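Local coordinates for F-actin-capping protein subunit alpha (Dictyostelium discoideum, PDB 4AKR), which binds the fast-growing barbed ends of actin filaments independently of calcium and blocks subunit exchange there, without severing the filaments, at residues 12-23 and 40-51; 78-87 and 99-107. All blocks are in the same frame, centred on the assembly; numbering follows the deposited sequence.

How the contacts relate
Contact 1 and contact 2 follow one another along the chain, neither enclosing nor crossing the other. From the N terminus, helix 4-16 and the turn after it lead into helix 23-31, and the chain then returns through 40-51, where contact 1 closes a loop containing most of helix 23-31 and ties helix 4-16 to helix 44-55. Next comes the antiparallel four-stranded sheet that begins with strand 73-75; contact 2 closes the 88-98 loop, the far part of hairpin 86-91/96-102, brings 103-107 onto strand 78-81 and reaches on toward helix 112-129. The centres lie about 26 Å apart, yet the two regions brush where Arg49 of helix 44-55 packs near Tyr79.

Contact 1 of 2, residues 12-23 and 40-51; sequences TNFLLNAPPCEF and LNASAGSTFREY
Leu16 and Tyr51 mark the closest backbone approach, 5.9 Å between their CA atoms, where the short helical segments 12-16 and 44-51 run nearly parallel at 26° with their axes 9.8 Å apart. Tyr51 makes the largest single contribution to the contact. With CG anti to the backbone N (chi1 179°), its ring reaches past the end of helix 4-16 to the Pro19-Glu22 turn, lying flat against Phe23 in an offset stack with centroids 4.0 Å apart. The two side chains run antiparallel past one another, and Phe23 CD1 sits over the centre of the tyrosine ring. Phe23 in turn directs an edge at the face of Phe48, its CE2 3.4 Å from Phe48 CD2 and the planes 85° apart, a T-shaped pair that completes a three-ring aromatic cluster.

Such clusters show how helices can be joined through a turn as well as along their flanks: here a type II turn at Pro19-Glu22 lets the chain swing into helix 23-31, which Phe23 begins. The Tyr51 hydroxyl ends within the turn, 3.0 Å from Pro19 O, and meets a water that accepts from Cys21 N; Ala18 O lies in plane at the ring edge. A leucine in place of Tyr51 would probably leave the face of Phe23 without its stacking mate and the turn without the hydroxyl beside Pro19 O.

Farther back toward the N-terminal end, Leu15 lays CB and CD1 against Thr47 CG2, and CD1 also reaches Phe48 CE1 at 3.9 Å. Leu16 lies across Glu50, its CD2 against the aliphatic CG. Thr47 turns OG1 back onto Ser43 O (2.8 Å), above the carbonyl plane, while Thr12 OG1 bonds to Val8 O and offers only CG2 to Thr47.

Contact 2 of 2, residues 78-87 and 99-107; sequences EYLDPKNKQV and GERSASGEI
Arg101 places CG between its backbone N and carbonyl carbon (chi1 71°) and then runs extended to NE, a course that lays its guanidinium over Val87, whose CG1 is anti to the backbone N (chi1 170°) and whose CG2 is beside it. The Arg101 chain runs alongside Val87, and Val87 CG2 stands 3.5 Å above the guanidinium plane, toward its rim. Two charges flank this group. A water accepts from NH2 and donates to Glu78 OE2, bridging a pair whose charged atoms are too far apart for a salt bridge; at the NH1 end, Glu106 OE1 forms a long ion pair with Arg101 NH1 at 3.9 Å. Glu106 OE1 also accepts from Ser104 N (2.8 Å) on its syn side, which probably steadies the carboxylate, and touches Val87 CG2.

Beneath these side chains is an antiparallel beta hairpin, strands 86-91 and 96-102, in the four-stranded sheet. Val87 and Arg101 are a hydrogen-bonded pair, with Val87 N to Arg101 O at 2.8 Å and a longer return bond from Arg101 N. Gln86 and Ser102 follow as a non-hydrogen-bonded pair. On the other edge of 86-87, Lys85 and Gln86 both face Asp81 in a G1 beta bulge as the chain returns from strand 78-81. Lys85 O also receives Ala103 N at 3.0 Å, the N-H coming in from above the carbonyl plane but nearly straight at the hydrogen (166°).

Past this bond the 103-107 loop folds back over strand 78-81. Leu80 CD1 meets Glu106 CB at 3.7 Å and Ile107 CG1 at 4.0 Å, while Ile107 CD1 extends farther, to the CA atoms of both Pro82 and Lys85. Leu80, Val87 and Glu106 also pack on Ile74 of strand 73-75, and Ile107 touches Glu112 of helix 112-129.

Contact 1 of 2, residues 12-23 and 40-51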
loop_
_atom_site.group_PDB
_atom_site.type_symbol
_atom_site.label_atom_id
_atom_site.label_comp_id
_atom_site.label_asym_id
_atom_site.label_seq_id
_atom_site.Cartn_x
_atom_site.Cartn_y
_atom_site.Cartn_z
ATOM N N THR A 12 11.042 -14.293 -3.189
ATOM C CA THR A 12 11.149 -13.578 -4.457
ATOM C C THR A 12 10.012 -12.580 -4.531
ATOM O O THR A 12 10.193 -11.449 -4.964
ATOM C CB THR A 12 11.055 -14.538 -5.679
ATOM O OG1 THR A 12 12.164 -15.438 -5.671
ATOM C CG2 THR A 12 11.076 -13.753 -6.986
ATOM N N ASN A 13 8.832 -13.003 -4.101
ATOM C CA ASN A 13 7.666 -12.123 -4.128
ATOM C C ASN A 13 7.781 -10.940 -3.177
ATOM O O ASN A 13 7.248 -9.865 -3.462
ATOM C CB ASN A 13 6.400 -12.922 -3.827
ATOM C CG ASN A 13 5.774 -13.483 -5.078
ATOM O OD1 ASN A 13 4.916 -12.845 -5.693
ATOM N ND2 ASN A 13 6.215 -14.667 -5.480
ATOM N N PHE A 14 8.453 -11.129 -2.043
ATOM C CA PHE A 14 8.632 -10.016 -1.119
ATOM C C PHE A 14 9.484 -8.976 -1.839
ATOM O O PHE A 14 9.077 -7.824 -2.021
ATOM C CB PHE A 14 9.352 -10.461 0.163
ATOM C CG PHE A 14 8.540 -11.380 1.038
ATOM C CD1 PHE A 14 7.156 -11.461 0.904
ATOM C CD2 PHE A 14 9.160 -12.164 2.001
ATOM C CE1 PHE A 14 6.409 -12.306 1.713
ATOM C CE2 PHE A 14 8.424 -13.009 2.812
ATOM C CZ PHE A 14 7.042 -13.081 2.667
ATOM N N LEU A 15 10.661 -9.407 -2.274
ATOM C CA LEU A 15 11.600 -8.538 -2.968
ATOM C C LEU A 15 10.973 -7.758 -4.118
ATOM O O LEU A 15 11.129 -6.537 -4.210
ATOM C CB LEU A 15 12.798 -9.358 -3.481
ATOM C CG LEU A 15 13.686 -10.007 -2.408
ATOM C CD1 LEU A 15 14.853 -10.757 -3.059
ATOM C CD2 LEU A 15 14.212 -8.922 -1.469
ATOM N N LEU A 16 10.252 -8.452 -4.989
ATOM C CA LEU A 16 9.628 -7.798 -6.129
ATOM C C LEU A 16 8.579 -6.771 -5.740
ATOM O O LEU A 16 8.262 -5.880 -6.521
ATOM C CB LEU A 16 8.987 -8.839 -7.056
ATOM C CG LEU A 16 9.922 -9.678 -7.933
ATOM C CD1 LEU A 16 9.139 -10.812 -8.577
ATOM C CD2 LEU A 16 10.567 -8.791 -8.991
ATOM N N ASN A 17 8.044 -6.888 -4.532
ATOM C CA ASN A 17 7.000 -5.975 -4.085
ATOM C C ASN A 17 7.420 -4.896 -3.104
ATOM O O ASN A 17 6.572 -4.243 -2.491
ATOM C CB ASN A 17 5.844 -6.785 -3.503
ATOM C CG ASN A 17 4.968 -7.375 -4.579
ATOM O OD1 ASN A 17 4.153 -6.677 -5.175
ATOM N ND2 ASN A 17 5.151 -8.661 -4.858
ATOM N N ALA A 18 8.726 -4.702 -2.958
ATOM C CA ALA A 18 9.234 -3.688 -2.049
ATOM C C ALA A 18 8.808 -2.307 -2.527
ATOM O O ALA A 18 8.774 -2.034 -3.731
ATOM C CB ALA A 18 10.761 -3.764 -1.975
ATOM N N PRO A 19 8.459 -1.418 -1.587
ATOM C CA PRO A 19 8.052 -0.074 -2.002
ATOM C C PRO A 19 9.258 0.675 -2.561
ATOM O O PRO A 19 10.409 0.260 -2.380
ATOM C CB PRO A 19 7.521 0.550 -0.705
ATOM C CG PRO A 19 8.300 -0.154 0.365
ATOM C CD PRO A 19 8.343 -1.588 -0.128
ATOM N N PRO A 20 9.012 1.790 -3.255
ATOM C CA PRO A 20 10.102 2.581 -3.832
ATOM C C PRO A 20 11.059 3.151 -2.789
ATOM O O PRO A 20 10.644 3.576 -1.705
ATOM C CB PRO A 20 9.362 3.678 -4.598
ATOM C CG PRO A 20 8.110 3.869 -3.769
ATOM C CD PRO A 20 7.708 2.434 -3.482
ATOM N N CYS A 21 12.347 3.149 -3.123
ATOM C CA CYS A 21 13.376 3.688 -2.237
ATOM C C CYS A 21 13.641 2.903 -0.963
ATOM O O CYS A 21 14.487 3.308 -0.170
ATOM C CB CYS A 21 13.019 5.120 -1.845
ATOM S SG CYS A 21 12.957 6.255 -3.222
ATOM N N GLU A 22 12.926 1.798 -0.757
ATOM C CA GLU A 22 13.090 0.998 0.464
ATOM C C GLU A 22 13.521 -0.430 0.169
ATOM O O GLU A 22 13.442 -1.305 1.039
ATOM C CB GLU A 22 11.772 0.957 1.235
ATOM C CG GLU A 22 11.198 2.322 1.592
ATOM C CD GLU A 22 9.813 2.216 2.206
ATOM O OE1 GLU A 22 9.585 1.311 3.052
ATOM O OE2 GLU A 22 8.954 3.045 1.840
ATOM N N PHE A 23 13.975 -0.649 -1.062
ATOM C CA PHE A 23 14.390 -1.957 -1.527
ATOM C C PHE A 23 15.409 -2.599 -0.593
ATOM O O PHE A 23 15.243 -3.742 -0.174
ATOM C CB PHE A 23 14.946 -1.844 -2.956
ATOM C CG PHE A 23 15.138 -3.168 -3.635
ATOM C CD1 PHE A 23 14.053 -4.011 -3.859
ATOM C CD2 PHE A 23 16.409 -3.601 -3.994
ATOM C CE1 PHE A 23 14.236 -5.274 -4.427
ATOM C CE2 PHE A 23 16.601 -4.851 -4.558
ATOM C CZ PHE A 23 15.514 -5.694 -4.774
ATOM N N LEU A 40 18.646 -18.256 -2.450
ATOM C CA LEU A 40 18.393 -17.333 -3.551
ATOM C C LEU A 40 19.663 -16.990 -4.314
ATOM O O LEU A 40 19.756 -15.927 -4.937
ATOM C CB LEU A 40 17.762 -16.041 -3.025
ATOM C CG LEU A 40 16.277 -16.046 -2.661
ATOM C CD1 LEU A 40 15.935 -17.247 -1.780
ATOM C CD2 LEU A 40 15.950 -14.730 -1.960
ATOM N N ASN A 41 20.638 -17.891 -4.269
ATOM C CA ASN A 41 21.901 -17.661 -4.947
ATOM C C ASN A 41 21.835 -18.065 -6.408
ATOM O O ASN A 41 22.859 -18.303 -7.034
ATOM C CB ASN A 41 23.019 -18.425 -4.236
ATOM C CG ASN A 41 24.102 -17.501 -3.699
ATOM O OD1 ASN A 41 23.807 -16.444 -3.129
ATOM N ND2 ASN A 41 25.362 -17.898 -3.873
ATOM N N ALA A 42 20.624 -18.130 -6.948
ATOM C CA ALA A 42 20.435 -18.505 -8.340
ATOM C C ALA A 42 19.296 -17.706 -8.955
ATOM O O ALA A 42 19.124 -17.689 -10.176
ATOM C CB ALA A 42 20.136 -19.993 -8.433
ATOM N N SER A 43 18.538 -17.026 -8.101
ATOM C CA SER A 43 17.387 -16.238 -8.537
ATOM C C SER A 43 17.604 -14.727 -8.423
ATOM O O SER A 43 16.987 -13.942 -9.154
ATOM C CB SER A 43 16.164 -16.632 -7.702
ATOM O OG SER A 43 16.432 -16.419 -6.323
ATOM N N ALA A 44 18.480 -14.335 -7.499
ATOM C CA ALA A 44 18.783 -12.932 -7.241
ATOM C C ALA A 44 18.934 -12.045 -8.478
ATOM O O ALA A 44 18.066 -11.220 -8.754
ATOM C CB ALA A 44 20.022 -12.831 -6.376
ATOM N N GLY A 45 20.036 -12.208 -9.207
ATOM C CA GLY A 45 20.281 -11.405 -10.394
ATOM C C GLY A 45 19.044 -11.032 -11.192
ATOM O O GLY A 45 18.767 -9.854 -11.434
ATOM N N SER A 46 18.295 -12.044 -11.609
ATOM C CA SER A 46 17.083 -11.821 -12.377
ATOM C C SER A 46 16.050 -11.034 -11.559
ATOM O O SER A 46 15.347 -10.175 -12.091
ATOM C CB SER A 46 16.501 -13.172 -12.808
ATOM O OG SER A 46 15.208 -13.028 -13.379
ATOM N N THR A 47 15.980 -11.327 -10.263
ATOM C CA THR A 47 15.039 -10.685 -9.359
ATOM C C THR A 47 15.322 -9.197 -9.160
ATOM O O THR A 47 14.440 -8.355 -9.372
ATOM C CB THR A 47 15.048 -11.399 -7.990
ATOM O OG1 THR A 47 14.613 -12.755 -8.159
ATOM C CG2 THR A 47 14.133 -10.696 -7.008
ATOM N N PHE A 48 16.542 -8.871 -8.741
ATOM C CA PHE A 48 16.915 -7.474 -8.533
ATOM C C PHE A 48 16.808 -6.689 -9.846
ATOM O O PHE A 48 16.332 -5.548 -9.870
ATOM C CB PHE A 48 18.338 -7.384 -7.978
ATOM C CG PHE A 48 18.454 -7.770 -6.528
ATOM C CD1 PHE A 48 17.945 -8.977 -6.069
ATOM C CD2 PHE A 48 19.108 -6.935 -5.628
ATOM C CE1 PHE A 48 18.088 -9.350 -4.727
ATOM C CE2 PHE A 48 19.257 -7.297 -4.291
ATOM C CZ PHE A 48 18.745 -8.509 -3.838
ATOM N N ARG A 49 17.249 -7.306 -10.938
ATOM C CA ARG A 49 17.179 -6.677 -12.253
ATOM C C ARG A 49 15.744 -6.252 -12.613
ATOM O O ARG A 49 15.518 -5.164 -13.162
ATOM C CB ARG A 49 17.728 -7.648 -13.302
ATOM C CG ARG A 49 17.408 -7.297 -14.738
ATOM C CD ARG A 49 18.204 -8.178 -15.685
ATOM N NE ARG A 49 17.722 -8.075 -17.055
ATOM C CZ ARG A 49 16.727 -8.803 -17.548
ATOM N NH1 ARG A 49 16.112 -9.691 -16.777
ATOM N NH2 ARG A 49 16.343 -8.644 -18.808
ATOM N N GLU A 50 14.782 -7.117 -12.298
ATOM C CA GLU A 50 13.368 -6.849 -12.577
ATOM C C GLU A 50 12.886 -5.618 -11.807
ATOM O O GLU A 50 12.186 -4.770 -12.353
ATOM C CB GLU A 50 12.532 -8.076 -12.210
ATOM C CG GLU A 50 11.021 -7.880 -12.236
ATOM C CD GLU A 50 10.495 -7.357 -13.566
ATOM O OE1 GLU A 50 11.077 -7.701 -14.615
ATOM O OE2 GLU A 50 9.486 -6.613 -13.559
ATOM N N TYR A 51 13.274 -5.529 -10.538
ATOM C CA TYR A 51 12.913 -4.395 -9.695
ATOM C C TYR A 51 13.585 -3.113 -10.200
ATOM O O TYR A 51 12.911 -2.127 -10.510
ATOM C CB TYR A 51 13.359 -4.647 -8.249
ATOM C CG TYR A 51 13.046 -3.508 -7.304
ATOM C CD1 TYR A 51 11.787 -3.391 -6.710
ATOM C CD2 TYR A 51 13.997 -2.526 -7.033
ATOM C CE1 TYR A 51 11.487 -2.327 -5.872
ATOM C CE2 TYR A 51 13.710 -1.457 -6.199
ATOM C CZ TYR A 51 12.456 -1.363 -5.619
ATOM O OH TYR A 51 12.183 -0.321 -4.767
HETATM O O HOH W 1 13.268 2.278 -5.677
#

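Contact 2 of 2, residues 78-87 and 99-107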
loop_
_atom_site.group_PDB
_atom_site.type_symbol
_atom_site.label_atom_id
_atom_site.label_comp_id
_atom_site.label_asym_id
_atom_site.label_seq_id
_atom_site.Cartn_x
_atom_site.Cartn_y
_atom_site.Cartn_z
ATOM N N GLU A 78 23.984 -4.043 -19.137
ATOM C CA GLU A 78 24.418 -2.884 -19.897
ATOM C C GLU A 78 23.236 -2.037 -20.322
ATOM O O GLU A 78 22.269 -2.534 -20.898
ATOM C CB GLU A 78 25.230 -3.319 -21.115
ATOM C CG GLU A 78 26.543 -3.993 -20.758
ATOM C CD GLU A 78 27.280 -4.483 -21.989
ATOM O OE1 GLU A 78 26.657 -5.193 -22.809
ATOM O OE2 GLU A 78 28.475 -4.160 -22.141
ATOM N N TYR A 79 23.334 -0.747 -20.037
ATOM C CA TYR A 79 22.269 0.188 -20.346
ATOM C C TYR A 79 22.780 1.372 -21.148
ATOM O O TYR A 79 23.814 1.963 -20.830
ATOM C CB TYR A 79 21.609 0.622 -19.034
ATOM C CG TYR A 79 20.963 -0.560 -18.342
ATOM C CD1 TYR A 79 21.715 -1.423 -17.534
ATOM C CD2 TYR A 79 19.640 -0.909 -18.619
ATOM C CE1 TYR A 79 21.168 -2.615 -17.034
ATOM C CE2 TYR A 79 19.082 -2.090 -18.124
ATOM C CZ TYR A 79 19.851 -2.940 -17.342
ATOM O OH TYR A 79 19.307 -4.131 -16.922
ATOM N N LEU A 80 22.042 1.687 -22.207
ATOM C CA LEU A 80 22.368 2.773 -23.114
ATOM C C LEU A 80 21.877 4.115 -22.591
ATOM O O LEU A 80 20.775 4.229 -22.049
ATOM C CB LEU A 80 21.744 2.500 -24.486
ATOM C CG LEU A 80 22.043 3.498 -25.611
ATOM C CD1 LEU A 80 23.522 3.434 -25.981
ATOM C CD2 LEU A 80 21.198 3.168 -26.830
ATOM N N ASP A 81 22.716 5.127 -22.752
ATOM C CA ASP A 81 22.401 6.485 -22.337
ATOM C C ASP A 81 22.714 7.351 -23.552
ATOM O O ASP A 81 23.800 7.916 -23.662
ATOM C CB ASP A 81 23.265 6.875 -21.133
ATOM C CG ASP A 81 23.110 8.328 -20.749
ATOM O OD1 ASP A 81 22.056 8.923 -21.061
ATOM O OD2 ASP A 81 24.038 8.878 -20.121
ATOM N N PRO A 82 21.759 7.451 -24.490
ATOM C CA PRO A 82 21.871 8.221 -25.731
ATOM C C PRO A 82 22.289 9.670 -25.556
ATOM O O PRO A 82 23.094 10.193 -26.330
ATOM C CB PRO A 82 20.475 8.096 -26.347
ATOM C CG PRO A 82 19.996 6.781 -25.838
ATOM C CD PRO A 82 20.429 6.824 -24.395
ATOM N N LYS A 83 21.736 10.318 -24.538
ATOM C CA LYS A 83 22.039 11.711 -24.283
ATOM C C LYS A 83 23.538 11.965 -24.187
ATOM O O LYS A 83 24.039 12.932 -24.742
ATOM C CB LYS A 83 21.350 12.175 -22.998
ATOM C CG LYS A 83 21.542 13.655 -22.703
ATOM C CD LYS A 83 20.831 14.068 -21.432
ATOM C CE LYS A 83 19.331 13.930 -21.579
ATOM N NZ LYS A 83 18.633 14.226 -20.285
ATOM N N ASN A 84 24.251 11.089 -23.486
ATOM C CA ASN A 84 25.685 11.241 -23.306
ATOM C C ASN A 84 26.480 10.241 -24.139
ATOM O O ASN A 84 27.657 9.987 -23.865
ATOM C CB ASN A 84 26.034 11.092 -21.827
ATOM C CG ASN A 84 25.251 12.043 -20.948
ATOM O OD1 ASN A 84 24.444 11.620 -20.118
ATOM N ND2 ASN A 84 25.476 13.336 -21.127
ATOM N N LYS A 85 25.836 9.687 -25.163
ATOM C CA LYS A 85 26.473 8.724 -26.051
ATOM C C LYS A 85 27.347 7.736 -25.298
ATOM O O LYS A 85 28.545 7.621 -25.572
ATOM C CB LYS A 85 27.324 9.449 -27.093
ATOM C CG LYS A 85 26.529 10.316 -28.060
ATOM C CD LYS A 85 27.393 10.746 -29.232
ATOM C CE LYS A 85 28.326 11.877 -28.868
ATOM N NZ LYS A 85 27.576 13.165 -28.867
ATOM N N GLN A 86 26.757 7.019 -24.348
ATOM C CA GLN A 86 27.522 6.055 -23.578
ATOM C C GLN A 86 26.744 4.802 -23.209
ATOM O O GLN A 86 25.519 4.746 -23.311
ATOM C CB GLN A 86 28.076 6.710 -22.303
ATOM C CG GLN A 86 27.030 7.208 -21.320
ATOM C CD GLN A 86 27.653 7.877 -20.099
ATOM O OE1 GLN A 86 26.951 8.385 -19.224
ATOM N NE2 GLN A 86 28.976 7.878 -20.038
ATOM N N VAL A 87 27.488 3.791 -22.786
ATOM C CA VAL A 87 26.928 2.516 -22.376
ATOM C C VAL A 87 27.334 2.346 -20.928
ATOM O O VAL A 87 28.526 2.394 -20.588
ATOM C CB VAL A 87 27.497 1.352 -23.198
ATOM C CG1 VAL A 87 27.087 0.032 -22.571
ATOM C CG2 VAL A 87 26.983 1.435 -24.622
ATOM N N GLY A 99 30.738 0.266 -14.801
ATOM C CA GLY A 99 31.407 0.595 -16.044
ATOM C C GLY A 99 30.790 1.773 -16.773
ATOM O O GLY A 99 29.603 2.067 -16.625
ATOM N N GLU A 100 31.615 2.457 -17.557
ATOM C CA GLU A 100 31.176 3.606 -18.332
ATOM C C GLU A 100 32.048 3.694 -19.582
ATOM O O GLU A 100 33.270 3.802 -19.489
ATOM C CB GLU A 100 31.303 4.894 -17.505
ATOM C CG GLU A 100 30.188 5.126 -16.483
ATOM C CD GLU A 100 30.482 6.297 -15.541
ATOM O OE1 GLU A 100 30.951 7.356 -16.006
ATOM O OE2 GLU A 100 30.236 6.163 -14.326
ATOM N N ARG A 101 31.421 3.625 -20.751
ATOM C CA ARG A 101 32.153 3.717 -22.005
ATOM C C ARG A 101 31.331 4.443 -23.057
ATOM O O ARG A 101 30.128 4.634 -22.900
ATOM C CB ARG A 101 32.524 2.323 -22.524
ATOM C CG ARG A 101 31.361 1.489 -23.039
ATOM C CD ARG A 101 31.904 0.252 -23.738
ATOM N NE ARG A 101 30.883 -0.701 -24.162
ATOM C CZ ARG A 101 30.132 -0.581 -25.252
ATOM N NH1 ARG A 101 30.267 0.467 -26.050
ATOM N NH2 ARG A 101 29.260 -1.535 -25.560
ATOM N N SER A 102 31.998 4.851 -24.127
ATOM C CA SER A 102 31.349 5.543 -25.222
ATOM C C SER A 102 30.582 4.536 -26.061
ATOM O O SER A 102 31.019 3.392 -26.228
ATOM C CB SER A 102 32.393 6.215 -26.108
ATOM O OG SER A 102 33.205 7.091 -25.365
ATOM N N ALA A 103 29.439 4.952 -26.590
ATOM C CA ALA A 103 28.660 4.061 -27.442
ATOM C C ALA A 103 29.469 3.875 -28.730
ATOM O O ALA A 103 30.213 4.763 -29.137
ATOM C CB ALA A 103 27.301 4.675 -27.752
ATOM N N SER A 104 29.330 2.724 -29.369
ATOM C CA SER A 104 30.071 2.475 -30.585
ATOM C C SER A 104 29.204 1.856 -31.670
ATOM O O SER A 104 29.675 1.034 -32.459
ATOM C CB SER A 104 31.270 1.574 -30.274
ATOM O OG SER A 104 30.883 0.411 -29.560
ATOM N N GLY A 105 27.935 2.257 -31.711
ATOM C CA GLY A 105 27.023 1.734 -32.712
ATOM C C GLY A 105 25.631 1.414 -32.190
ATOM O O GLY A 105 24.711 1.191 -32.981
ATOM N N GLU A 106 25.472 1.394 -30.865
ATOM C CA GLU A 106 24.181 1.094 -30.238
ATOM C C GLU A 106 23.106 2.112 -30.597
ATOM O O GLU A 106 21.919 1.799 -30.622
ATOM C CB GLU A 106 24.309 1.059 -28.715
ATOM C CG GLU A 106 25.212 -0.034 -28.170
ATOM C CD GLU A 106 26.676 0.201 -28.476
ATOM O OE1 GLU A 106 27.158 1.327 -28.259
ATOM O OE2 GLU A 106 27.348 -0.747 -28.919
ATOM N N ILE A 107 23.527 3.341 -30.859
ATOM C CA ILE A 107 22.595 4.401 -31.207
ATOM C C ILE A 107 22.359 4.410 -32.712
ATOM O O ILE A 107 23.307 4.399 -33.498
ATOM C CB ILE A 107 23.149 5.771 -30.756
ATOM C CG1 ILE A 107 23.431 5.733 -29.246
ATOM C CG2 ILE A 107 22.166 6.882 -31.118
ATOM C CD1 ILE A 107 24.140 6.964 -28.705
HETATM O O HOH W 2 29.412 -4.261 -24.775
#